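Local coordinates for cobalamin biosynthesis protein CobN (Mycobacterium tuberculosis, PDB 7C6O), which is the large, catalytic subunit of cobaltochelatase, which probably inserts cobalt into the corrin ring during cobalamin biosynthesis, at residues A110-G115 / A121-R126. Numbering follows the deposited sequence. Where two conformers were deposited one is given.
Sequences AVLVSG and AELTDR. With NA (sodium ion), chain F.
Leu-112 and Leu-123 form the tight part of this contact, CB of Leu-112 lying 3.9 Å from CB of Leu-123. Strand 110-114 is the last of a parallel sheet of strand order 2-1-3-4 in the N-terminal alpha/beta region, and after a short loop helix 121-126 runs back antiparallel to it (176°). The leucine carbons pack on each other and against backbone carbonyls: CB of Leu-112 is 3.5 Å from Leu-123 O, and CD1 of Leu-123 is 3.5 Å from Val-113 O. Both CG atoms sit beside their own backbone N, and because the chains are antiparallel the CD1 atoms head opposite ways along the strand, that of Leu-112 to CB of Arg-126 at 3.8 Å.

Beside the leucines, among buried residues, water 1 donates to Leu-112 O and bonds to Thr-124 OG1.

The solvent side is a separate, partly exposed flank near Tyr-93, where Arg-126 makes a cation-pi contact. Its NE forms a 2.8 Å salt bridge with Glu-122 OE1, in the guanidinium plane but on the anti side, 27° out of the carboxylate plane. At the helix end a sodium ion is bound by the carbonyl oxygens of Asp-125 and Ser-127 and four waters.

Polar links include water 1, which satisfies buried Leu-112 O, and Ser-127 OG, which bonds to Leu-112 N and Leu-123 O; the outward backbone groups of the edge strand are thus met without direct strand-to-helix bonds.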
# COMPACT_ATOMS: atom_id res chain seq x y z
N ALA A 110 -22.86 51.36 -13.16
CA ALA A 110 -22.77 49.92 -12.99
C ALA A 110 -22.39 49.26 -14.31
O ALA A 110 -23.02 49.50 -15.34
CB ALA A 110 -24.09 49.35 -12.47
N VAL A 111 -21.36 48.42 -14.26
CA VAL A 111 -20.89 47.64 -15.40
C VAL A 111 -21.25 46.19 -15.14
O VAL A 111 -20.75 45.59 -14.18
CB VAL A 111 -19.38 47.81 -15.62
CG1 VAL A 111 -18.96 47.23 -16.96
CG2 VAL A 111 -18.99 49.28 -15.51
N LEU A 112 -22.11 45.62 -15.98
CA LEU A 112 -22.60 44.25 -15.81
C LEU A 112 -22.04 43.38 -16.92
O LEU A 112 -22.29 43.65 -18.10
CB LEU A 112 -24.12 44.21 -15.82
CG LEU A 112 -24.87 45.21 -14.95
CD1 LEU A 112 -26.38 45.08 -15.17
CD2 LEU A 112 -24.53 45.03 -13.48
N VAL A 113 -21.29 42.34 -16.56
CA VAL A 113 -20.69 41.44 -17.53
C VAL A 113 -20.94 40.00 -17.10
O VAL A 113 -21.21 39.70 -15.94
CB VAL A 113 -19.18 41.70 -17.73
CG1 VAL A 113 -18.93 43.13 -18.19
CG2 VAL A 113 -18.43 41.40 -16.45
N SER A 114 -20.83 39.10 -18.07
CA SER A 114 -21.10 37.69 -17.86
C SER A 114 -19.80 36.93 -17.59
O SER A 114 -18.73 37.30 -18.06
CB SER A 114 -21.80 37.09 -19.09
OG SER A 114 -21.94 35.69 -18.97
N GLY A 115 -19.92 35.86 -16.80
CA GLY A 115 -18.80 34.95 -16.61
C GLY A 115 -18.61 33.98 -17.75
O GLY A 115 -17.56 33.33 -17.83
N ALA A 121 -25.98 39.98 -23.82
CA ALA A 121 -26.53 41.21 -24.37
C ALA A 121 -27.45 41.92 -23.38
O ALA A 121 -27.51 43.15 -23.36
CB ALA A 121 -27.28 40.93 -25.68
N GLU A 122 -28.17 41.16 -22.54
CA GLU A 122 -29.04 41.80 -21.56
C GLU A 122 -28.23 42.50 -20.48
O GLU A 122 -28.59 43.61 -20.05
CB GLU A 122 -29.98 40.77 -20.93
CG GLU A 122 -30.94 41.39 -19.92
CD GLU A 122 -31.82 40.38 -19.23
OE1 GLU A 122 -32.75 40.80 -18.51
OE2 GLU A 122 -31.60 39.16 -19.41
N LEU A 123 -27.15 41.88 -20.00
CA LEU A 123 -26.29 42.54 -19.03
C LEU A 123 -25.66 43.79 -19.62
O LEU A 123 -25.56 44.83 -18.95
CB LEU A 123 -25.21 41.58 -18.53
CG LEU A 123 -25.69 40.41 -17.67
CD1 LEU A 123 -24.52 39.58 -17.18
CD2 LEU A 123 -26.53 40.90 -16.49
N THR A 124 -25.23 43.72 -20.89
CA THR A 124 -24.69 44.90 -21.55
C THR A 124 -25.71 46.03 -21.56
O THR A 124 -25.40 47.18 -21.22
CB THR A 124 -24.25 44.56 -22.97
OG1 THR A 124 -23.17 43.62 -22.93
CG2 THR A 124 -23.81 45.82 -23.71
N ASP A 125 -26.96 45.72 -21.93
CA ASP A 125 -27.98 46.75 -22.05
C ASP A 125 -28.44 47.27 -20.69
O ASP A 125 -28.75 48.46 -20.56
CB ASP A 125 -29.18 46.22 -22.84
CG ASP A 125 -28.84 45.97 -24.30
OD1 ASP A 125 -27.92 46.63 -24.82
OD2 ASP A 125 -29.51 45.12 -24.93
N ARG A 126 -28.49 46.41 -19.67
CA ARG A 126 -28.91 46.84 -18.35
C ARG A 126 -27.85 47.65 -17.61
O ARG A 126 -28.18 48.37 -16.66
CB ARG A 126 -29.31 45.64 -17.49
CG ARG A 126 -30.65 45.04 -17.84
CD ARG A 126 -30.99 43.89 -16.91
NE ARG A 126 -32.26 43.26 -17.26
CZ ARG A 126 -33.44 43.67 -16.81
NH1 ARG A 126 -33.51 44.71 -15.98
NH2 ARG A 126 -34.54 43.05 -17.18
NA NA F . -27.80 50.66 -20.45
O HOH W 1 -21.60 42.91 -20.67
O HOH W 2 -25.71 49.89 -21.70
O HOH W 3 -29.68 51.29 -18.99
O HOH W 4 -28.99 51.21 -22.52
O HOH W 5 -26.72 52.85 -20.55